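Local coordinates for protein uncharacterized esterase YxiM (Bacillus subtilis, PDB 2O14) that is uncharacterised but probably acts as an esterase of the GDSL lipolytic family, carrying a galactose-binding-like domain beside its hydrolase domain, at residues I262-T276 and I301-L315. Sequence-based numbering, arbitrary orientation.
Sequences IRQVKAKGADVILST and ILALAEEEKTYLIDL
Four backbone hydrogen bonds tie Leu274 and its strand neighbours to Tyr311 and Ile313, alternating as parallel pairing requires: Tyr311 N to Val272 O, Leu274 N to Tyr311 O, Ile313 N to Leu274 O (2.9 Å) and Thr276 N to Ile313 O. Strand 311-313 is an outermost strand of the five-stranded parallel sheet of the SGNH-type hydrolase domain. Helix 298-307 makes the beta-alpha-beta crossover, its segment 301-307 running nearly antiparallel to strand 271-275, at 160° between their N-to-C directions.

Packing is tight beneath that helix. Leu274 CG, beside the backbone N, sends CD1 to Leu304 CB (4.0 Å) and Thr310 OG1, while its CB meets Ile301 CG2. Thr310 OG1 also donates to Tyr311 O, from the face of that carbonyl opposite Leu274 N, so one oxygen is gripped twice. On the other sheet face, Ile273 CG2 touches Ile313 CG1 (3.7 Å), under helix 345-361.

At the strand ends, Thr276 OG1 donates to Asp314 OD1 (2.7 Å) on the carboxylate's anti side; Asp314, the N-cap residue of the next helix, also pairs with Arg298.

The solvent side is looser. Exposed Arg263 grips Glu308 side-on: NE meets OE1 at 3.0 Å and 177°, whereas NH2 to OE2 is longer (3.3 Å) and more bent. The guanidinium and carboxylate planes lie 56° apart: OE1 is in the guanidinium plane, but NE sits above the carboxylate plane. Glu308 OE2 has a second partner in Arg259, and Lys266 NZ gives only a weak bond to Lys309 O. The chemistry implies directional bonding and apolar contact within the sheet core, with charge pairing, probably weakened by solvent, joining the helix ends outside.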
ATOM      1  N   ILE A 262      -6.391   6.043 -15.319  1.00 23.77           N
ATOM      2  CA  ILE A 262      -6.064   7.466 -15.288  1.00 22.66           C
ATOM      3  C   ILE A 262      -7.328   8.313 -15.396  1.00 23.62           C
ATOM      4  O   ILE A 262      -7.498   9.296 -14.671  1.00 24.44           O
ATOM      5  CB  ILE A 262      -5.120   7.845 -16.449  1.00 22.07           C
ATOM      6  CG1 ILE A 262      -3.778   7.135 -16.278  1.00 17.40           C
ATOM      7  CG2 ILE A 262      -4.935   9.359 -16.498  1.00 18.49           C
ATOM      8  CD1 ILE A 262      -2.903   7.189 -17.507  1.00 22.87           C
ATOM      9  N   ARG A 263      -8.214   7.930 -16.307  1.00 27.01           N
ATOM     10  CA  ARG A 263      -9.456   8.664 -16.506  1.00 29.12           C
ATOM     11  C   ARG A 263     -10.363   8.577 -15.285  1.00 29.33           C
ATOM     12  O   ARG A 263     -10.962   9.571 -14.873  1.00 29.70           O
ATOM     13  CB  ARG A 263     -10.173   8.142 -17.753  1.00 34.98           C
ATOM     14  CG  ARG A 263      -9.401   8.451 -19.029  1.00 37.53           C
ATOM     15  CD  ARG A 263     -10.180   8.116 -20.283  1.00 39.20           C
ATOM     16  NE  ARG A 263      -9.498   8.639 -21.463  1.00 41.19           N
ATOM     17  CZ  ARG A 263      -9.927   8.487 -22.712  1.00 43.81           C
ATOM     18  NH1 ARG A 263     -11.048   7.820 -22.959  1.00 44.06           N
ATOM     19  NH2 ARG A 263      -9.237   9.010 -23.719  1.00 44.46           N
ATOM     20  N   GLN A 264     -10.457   7.390 -14.697  1.00 30.07           N
ATOM     21  CA  GLN A 264     -11.292   7.218 -13.520  1.00 28.95           C
ATOM     22  C   GLN A 264     -10.776   8.076 -12.379  1.00 28.79           C
ATOM     23  O   GLN A 264     -11.558   8.694 -11.660  1.00 29.60           O
ATOM     24  CB  GLN A 264     -11.329   5.753 -13.093  1.00 28.01           C
ATOM     25  CG  GLN A 264     -12.128   4.865 -14.020  1.00 25.33           C
ATOM     26  CD  GLN A 264     -12.470   3.544 -13.374  1.00 27.42           C
ATOM     27  OE1 GLN A 264     -13.079   3.511 -12.308  1.00 26.57           O
ATOM     28  NE2 GLN A 264     -12.082   2.448 -14.015  1.00 27.73           N
ATOM     29  N   VAL A 265      -9.459   8.122 -12.207  1.00 21.95           N
ATOM     30  CA  VAL A 265      -8.892   8.929 -11.139  1.00 21.87           C
ATOM     31  C   VAL A 265      -9.083  10.412 -11.446  1.00 23.09           C
ATOM     32  O   VAL A 265      -9.435  11.189 -10.561  1.00 22.97           O
ATOM     33  CB  VAL A 265      -7.392   8.629 -10.927  1.00 23.88           C
ATOM     34  CG1 VAL A 265      -6.786   9.644  -9.955  1.00 22.66           C
ATOM     35  CG2 VAL A 265      -7.223   7.217 -10.372  1.00 20.57           C
ATOM     36  N   LYS A 266      -8.861  10.805 -12.695  1.00 25.51           N
ATOM     37  CA  LYS A 266      -9.036  12.204 -13.070  1.00 28.17           C
ATOM     38  C   LYS A 266     -10.494  12.608 -12.910  1.00 28.08           C
ATOM     39  O   LYS A 266     -10.800  13.771 -12.656  1.00 28.95           O
ATOM     40  CB  LYS A 266      -8.579  12.444 -14.510  1.00 35.37           C
ATOM     41  CG  LYS A 266      -7.085  12.679 -14.655  1.00 39.10           C
ATOM     42  CD  LYS A 266      -6.692  12.803 -16.123  1.00 43.69           C
ATOM     43  CE  LYS A 266      -5.274  13.329 -16.290  1.00 45.43           C
ATOM     44  NZ  LYS A 266      -5.156  14.741 -15.821  1.00 47.32           N
ATOM     45  N   ALA A 267     -11.396  11.642 -13.051  1.00 35.43           N
ATOM     46  CA  ALA A 267     -12.822  11.915 -12.902  1.00 35.54           C
ATOM     47  C   ALA A 267     -13.143  12.314 -11.459  1.00 35.89           C
ATOM     48  O   ALA A 267     -14.191  12.899 -11.190  1.00 36.19           O
ATOM     49  CB  ALA A 267     -13.636  10.688 -13.298  1.00 33.34           C
ATOM     50  N   LYS A 268     -12.236  11.994 -10.537  1.00 27.79           N
ATOM     51  CA  LYS A 268     -12.422  12.324  -9.126  1.00 28.02           C
ATOM     52  C   LYS A 268     -11.841  13.698  -8.818  1.00 28.94           C
ATOM     53  O   LYS A 268     -11.969  14.196  -7.700  1.00 29.17           O
ATOM     54  CB  LYS A 268     -11.740  11.282  -8.235  1.00 29.70           C
ATOM     55  CG  LYS A 268     -12.297   9.876  -8.348  1.00 30.86           C
ATOM     56  CD  LYS A 268     -13.691   9.765  -7.752  1.00 31.03           C
ATOM     57  CE  LYS A 268     -14.155   8.315  -7.740  1.00 32.05           C
ATOM     58  NZ  LYS A 268     -15.482   8.158  -7.080  1.00 35.51           N
ATOM     59  N   GLY A 269     -11.192  14.303  -9.810  1.00 40.87           N
ATOM     60  CA  GLY A 269     -10.605  15.617  -9.616  1.00 41.88           C
ATOM     61  C   GLY A 269      -9.167  15.582  -9.131  1.00 41.85           C
ATOM     62  O   GLY A 269      -8.540  16.626  -8.960  1.00 44.24           O
ATOM     63  N   ALA A 270      -8.641  14.383  -8.907  1.00 35.77           N
ATOM     64  CA  ALA A 270      -7.263  14.224  -8.448  1.00 34.15           C
ATOM     65  C   ALA A 270      -6.311  14.210  -9.643  1.00 33.55           C
ATOM     66  O   ALA A 270      -6.749  14.111 -10.793  1.00 32.89           O
ATOM     67  CB  ALA A 270      -7.125  12.931  -7.656  1.00 37.63           C
ATOM     68  N   ASP A 271      -5.013  14.316  -9.372  1.00 27.57           N
ATOM     69  CA  ASP A 271      -4.020  14.306 -10.441  1.00 27.49           C
ATOM     70  C   ASP A 271      -3.269  12.984 -10.516  1.00 26.38           C
ATOM     71  O   ASP A 271      -3.186  12.243  -9.533  1.00 24.01           O
ATOM     72  CB  ASP A 271      -3.022  15.453 -10.264  1.00 34.33           C
ATOM     73  CG  ASP A 271      -3.644  16.809 -10.532  1.00 36.80           C
ATOM     74  OD1 ASP A 271      -4.306  16.956 -11.583  1.00 35.61           O
ATOM     75  OD2 ASP A 271      -3.465  17.724  -9.700  1.00 36.68           O
ATOM     76  N   VAL A 272      -2.722  12.698 -11.692  1.00 31.60           N
ATOM     77  CA  VAL A 272      -1.987  11.462 -11.906  1.00 30.48           C
ATOM     78  C   VAL A 272      -0.532  11.692 -12.285  1.00 31.00           C
ATOM     79  O   VAL A 272      -0.228  12.523 -13.146  1.00 30.29           O
ATOM     80  CB  VAL A 272      -2.620  10.623 -13.027  1.00 20.96           C
ATOM     81  CG1 VAL A 272      -1.840   9.331 -13.199  1.00 20.47           C
ATOM     82  CG2 VAL A 272      -4.071  10.334 -12.710  1.00 21.78           C
ATOM     83  N   ILE A 273       0.359  10.949 -11.636  1.00 24.34           N
ATOM     84  CA  ILE A 273       1.785  11.024 -11.921  1.00 23.00           C
ATOM     85  C   ILE A 273       2.238   9.627 -12.337  1.00 23.79           C
ATOM     86  O   ILE A 273       2.305   8.721 -11.502  1.00 23.08           O
ATOM     87  CB  ILE A 273       2.611  11.437 -10.680  1.00 21.19           C
ATOM     88  CG1 ILE A 273       2.168  12.814 -10.177  1.00 19.04           C
ATOM     89  CG2 ILE A 273       4.097  11.452 -11.032  1.00 17.13           C
ATOM     90  CD1 ILE A 273       2.742  13.171  -8.831  1.00 17.97           C
ATOM     91  N   LEU A 274       2.534   9.452 -13.622  1.00 21.60           N
ATOM     92  CA  LEU A 274       2.988   8.157 -14.123  1.00 22.73           C
ATOM     93  C   LEU A 274       4.506   8.064 -14.022  1.00 23.43           C
ATOM     94  O   LEU A 274       5.208   9.059 -14.199  1.00 23.31           O
ATOM     95  CB  LEU A 274       2.572   7.966 -15.582  1.00 20.28           C
ATOM     96  CG  LEU A 274       1.078   7.951 -15.908  1.00 21.24           C
ATOM     97  CD1 LEU A 274       0.908   7.807 -17.405  1.00 18.78           C
ATOM     98  CD2 LEU A 274       0.381   6.805 -15.173  1.00 20.39           C
ATOM     99  N   SER A 275       5.009   6.865 -13.739  1.00 22.55           N
ATOM    100  CA  SER A 275       6.445   6.653 -13.626  1.00 21.16           C
ATOM    101  C   SER A 275       6.910   5.473 -14.466  1.00 21.36           C
ATOM    102  O   SER A 275       6.287   4.414 -14.461  1.00 21.08           O
ATOM    103  CB  SER A 275       6.826   6.411 -12.164  1.00 23.89           C
ATOM    104  OG  SER A 275       8.204   6.094 -12.036  1.00 23.35           O
ATOM    105  N   THR A 276       8.001   5.660 -15.201  1.00 23.35           N
ATOM    106  CA  THR A 276       8.554   4.580 -16.009  1.00 24.15           C
ATOM    107  C   THR A 276       9.412   3.763 -15.049  1.00 24.49           C
ATOM    108  O   THR A 276      10.336   4.288 -14.432  1.00 26.03           O
ATOM    109  CB  THR A 276       9.427   5.124 -17.164  1.00 26.09           C
ATOM    110  OG1 THR A 276      10.442   5.987 -16.634  1.00 25.60           O
ATOM    111  CG2 THR A 276       8.564   5.905 -18.157  1.00 26.87           C
ATOM    112  N   ILE A 301       3.933   4.090 -21.647  1.00 23.45           N
ATOM    113  CA  ILE A 301       3.809   4.977 -20.499  1.00 23.97           C
ATOM    114  C   ILE A 301       4.071   6.426 -20.927  1.00 25.57           C
ATOM    115  O   ILE A 301       3.371   7.343 -20.497  1.00 26.43           O
ATOM    116  CB  ILE A 301       4.797   4.572 -19.378  1.00 22.36           C
ATOM    117  CG1 ILE A 301       4.504   3.138 -18.929  1.00 22.25           C
ATOM    118  CG2 ILE A 301       4.663   5.514 -18.190  1.00 19.96           C
ATOM    119  CD1 ILE A 301       5.488   2.593 -17.919  1.00 23.09           C
ATOM    120  N   LEU A 302       5.074   6.631 -21.779  1.00 30.24           N
ATOM    121  CA  LEU A 302       5.395   7.978 -22.254  1.00 30.21           C
ATOM    122  C   LEU A 302       4.219   8.518 -23.065  1.00 29.71           C
ATOM    123  O   LEU A 302       3.781   9.652 -22.871  1.00 28.12           O
ATOM    124  CB  LEU A 302       6.653   7.956 -23.127  1.00 26.86           C
ATOM    125  CG  LEU A 302       7.930   7.402 -22.487  1.00 28.36           C
ATOM    126  CD1 LEU A 302       9.022   7.301 -23.538  1.00 28.50           C
ATOM    127  CD2 LEU A 302       8.369   8.297 -21.337  1.00 28.83           C
ATOM    128  N   ALA A 303       3.709   7.691 -23.971  1.00 29.21           N
ATOM    129  CA  ALA A 303       2.587   8.078 -24.816  1.00 30.22           C
ATOM    130  C   ALA A 303       1.353   8.447 -23.992  1.00 30.68           C
ATOM    131  O   ALA A 303       0.705   9.464 -24.250  1.00 30.86           O
ATOM    132  CB  ALA A 303       2.253   6.945 -25.778  1.00 37.10           C
ATOM    133  N   LEU A 304       1.033   7.619 -23.001  1.00 25.90           N
ATOM    134  CA  LEU A 304      -0.118   7.859 -22.137  1.00 24.78           C
ATOM    135  C   LEU A 304      -0.024   9.185 -21.393  1.00 24.48           C
ATOM    136  O   LEU A 304      -1.029   9.864 -21.194  1.00 23.39           O
ATOM    137  CB  LEU A 304      -0.266   6.721 -21.122  1.00 27.38           C
ATOM    138  CG  LEU A 304      -0.948   5.437 -21.602  1.00 28.01           C
ATOM    139  CD1 LEU A 304      -0.696   4.307 -20.608  1.00 24.69           C
ATOM    140  CD2 LEU A 304      -2.437   5.696 -21.766  1.00 26.18           C
ATOM    141  N   ALA A 305       1.183   9.555 -20.977  1.00 28.07           N
ATOM    142  CA  ALA A 305       1.369  10.806 -20.250  1.00 29.24           C
ATOM    143  C   ALA A 305       0.978  12.004 -21.114  1.00 31.13           C
ATOM    144  O   ALA A 305       0.372  12.965 -20.632  1.00 30.93           O
ATOM    145  CB  ALA A 305       2.816  10.929 -19.801  1.00 16.25           C
ATOM    146  N   GLU A 306       1.320  11.931 -22.397  1.00 33.57           N
ATOM    147  CA  GLU A 306       1.029  12.996 -23.352  1.00 35.27           C
ATOM    148  C   GLU A 306      -0.433  12.975 -23.779  1.00 35.17           C
ATOM    149  O   GLU A 306      -1.097  14.011 -23.800  1.00 34.48           O
ATOM    150  CB  GLU A 306       1.925  12.840 -24.581  1.00 67.65           C
ATOM    151  CG  GLU A 306       3.404  12.756 -24.237  1.00 74.49           C
ATOM    152  CD  GLU A 306       4.261  12.326 -25.414  1.00 79.09           C
ATOM    153  OE1 GLU A 306       4.017  11.222 -25.954  1.00 81.51           O
ATOM    154  OE2 GLU A 306       5.181  13.087 -25.794  1.00 80.91           O
ATOM    155  N   GLU A 307      -0.924  11.786 -24.114  1.00 35.11           N
ATOM    156  CA  GLU A 307      -2.303  11.600 -24.550  1.00 35.03           C
ATOM    157  C   GLU A 307      -3.348  11.926 -23.480  1.00 35.91           C
ATOM    158  O   GLU A 307      -4.374  12.546 -23.777  1.00 35.93           O
ATOM    159  CB  GLU A 307      -2.502  10.161 -25.020  1.00 32.51           C
ATOM    160  CG  GLU A 307      -1.783   9.821 -26.306  1.00 31.62           C
ATOM    161  CD  GLU A 307      -1.775   8.332 -26.575  1.00 31.07           C
ATOM    162  OE1 GLU A 307      -2.802   7.678 -26.305  1.00 29.56           O
ATOM    163  OE2 GLU A 307      -0.748   7.816 -27.062  1.00 30.98           O
ATOM    164  N   GLU A 308      -3.096  11.500 -22.244  1.00 35.80           N
ATOM    165  CA  GLU A 308      -4.029  11.745 -21.144  1.00 34.75           C
ATOM    166  C   GLU A 308      -3.637  12.953 -20.300  1.00 33.79           C
ATOM    167  O   GLU A 308      -4.284  13.258 -19.301  1.00 33.87           O
ATOM    168  CB  GLU A 308      -4.133  10.504 -20.253  1.00 33.11           C
ATOM    169  CG  GLU A 308      -4.644   9.266 -20.976  1.00 31.99           C
ATOM    170  CD  GLU A 308      -5.967   9.509 -21.690  1.00 33.45           C
ATOM    171  OE1 GLU A 308      -6.890  10.070 -21.058  1.00 30.59           O
ATOM    172  OE2 GLU A 308      -6.087   9.134 -22.877  1.00 32.62           O
ATOM    173  N   LYS A 309      -2.569  13.629 -20.703  1.00 31.85           N
ATOM    174  CA  LYS A 309      -2.096  14.813 -20.000  1.00 31.65           C
ATOM    175  C   LYS A 309      -1.873  14.590 -18.503  1.00 29.59           C
ATOM    176  O   LYS A 309      -2.500  15.235 -17.663  1.00 27.37           O
ATOM    177  CB  LYS A 309      -3.086  15.961 -20.212  1.00 50.78           C
ATOM    178  CG  LYS A 309      -3.333  16.284 -21.673  1.00 53.76           C
ATOM    179  CD  LYS A 309      -4.362  17.390 -21.837  1.00 56.88           C
ATOM    180  CE  LYS A 309      -4.643  17.654 -23.309  1.00 58.39           C
ATOM    181  NZ  LYS A 309      -3.406  18.041 -24.046  1.00 59.54           N
ATOM    182  N   THR A 310      -0.972  13.673 -18.174  1.00 25.83           N
ATOM    183  CA  THR A 310      -0.660  13.391 -16.781  1.00 25.25           C
ATOM    184  C   THR A 310       0.765  13.866 -16.525  1.00 25.58           C
ATOM    185  O   THR A 310       1.484  14.201 -17.465  1.00 24.99           O
ATOM    186  CB  THR A 310      -0.717  11.883 -16.483  1.00 27.44           C
ATOM    187  OG1 THR A 310       0.402  11.231 -17.102  1.00 25.67           O
ATOM    188  CG2 THR A 310      -2.006  11.280 -17.023  1.00 28.13           C
ATOM    189  N   TYR A 311       1.166  13.919 -15.258  1.00 27.59           N
ATOM    190  CA  TYR A 311       2.530  14.307 -14.924  1.00 27.43           C
ATOM    191  C   TYR A 311       3.357  13.057 -15.203  1.00 27.32           C
ATOM    192  O   TYR A 311       2.821  11.944 -15.206  1.00 26.02           O
ATOM    193  CB  TYR A 311       2.635  14.703 -13.451  1.00 32.80           C
ATOM    194  CG  TYR A 311       1.997  16.036 -13.138  1.00 35.04           C
ATOM    195  CD1 TYR A 311       2.538  17.223 -13.629  1.00 36.34           C
ATOM    196  CD2 TYR A 311       0.843  16.112 -12.365  1.00 36.35           C
ATOM    197  CE1 TYR A 311       1.943  18.456 -13.357  1.00 36.61           C
ATOM    198  CE2 TYR A 311       0.238  17.338 -12.085  1.00 37.91           C
ATOM    199  CZ  TYR A 311       0.791  18.503 -12.583  1.00 38.97           C
ATOM    200  OH  TYR A 311       0.194  19.713 -12.310  1.00 40.41           O
ATOM    201  N   LEU A 312       4.651  13.227 -15.438  1.00 30.88           N
ATOM    202  CA  LEU A 312       5.507  12.088 -15.750  1.00 30.57           C
ATOM    203  C   LEU A 312       6.902  12.163 -15.152  1.00 31.84           C
ATOM    204  O   LEU A 312       7.607  13.170 -15.304  1.00 31.47           O
ATOM    205  CB  LEU A 312       5.637  11.932 -17.272  1.00 22.67           C
ATOM    206  CG  LEU A 312       6.599  10.850 -17.772  1.00 23.05           C
ATOM    207  CD1 LEU A 312       5.984   9.476 -17.548  1.00 22.52           C
ATOM    208  CD2 LEU A 312       6.891  11.061 -19.256  1.00 22.74           C
ATOM    209  N   ILE A 313       7.290  11.086 -14.473  1.00 26.53           N
ATOM    210  CA  ILE A 313       8.614  10.968 -13.878  1.00 26.12           C
ATOM    211  C   ILE A 313       9.254   9.840 -14.671  1.00 25.80           C
ATOM    212  O   ILE A 313       8.819   8.691 -14.572  1.00 25.32           O
ATOM    213  CB  ILE A 313       8.561  10.532 -12.398  1.00 31.55           C
ATOM    214  CG1 ILE A 313       7.745  11.528 -11.574  1.00 33.24           C
ATOM    215  CG2 ILE A 313       9.974  10.431 -11.840  1.00 31.21           C
ATOM    216  CD1 ILE A 313       8.342  12.911 -11.519  1.00 35.51           C
ATOM    217  N   ASP A 314      10.263  10.160 -15.475  1.00 28.20           N
ATOM    218  CA  ASP A 314      10.927   9.132 -16.272  1.00 27.73           C
ATOM    219  C   ASP A 314      11.999   8.487 -15.409  1.00 26.67           C
ATOM    220  O   ASP A 314      13.193   8.567 -15.712  1.00 26.78           O
ATOM    221  CB  ASP A 314      11.571   9.743 -17.518  1.00 32.16           C
ATOM    222  CG  ASP A 314      11.691   8.750 -18.656  1.00 32.79           C
ATOM    223  OD1 ASP A 314      11.788   7.532 -18.384  1.00 33.94           O
ATOM    224  OD2 ASP A 314      11.699   9.189 -19.824  1.00 33.93           O
ATOM    225  N   LEU A 315      11.568   7.843 -14.331  1.00 24.43           N
ATOM    226  CA  LEU A 315      12.495   7.204 -13.408  1.00 22.62           C
ATOM    227  C   LEU A 315      13.423   6.213 -14.106  1.00 23.77           C
ATOM    228  O   LEU A 315      14.534   5.960 -13.642  1.00 25.81           O
ATOM    229  CB  LEU A 315      11.713   6.509 -12.294  1.00 19.07           C
ATOM    230  CG  LEU A 315      12.479   6.181 -11.013  1.00 18.96           C
ATOM    231  CD1 LEU A 315      13.175   7.432 -10.494  1.00 18.43           C
ATOM    232  CD2 LEU A 315      11.504   5.633  -9.972  1.00 17.47           C
TER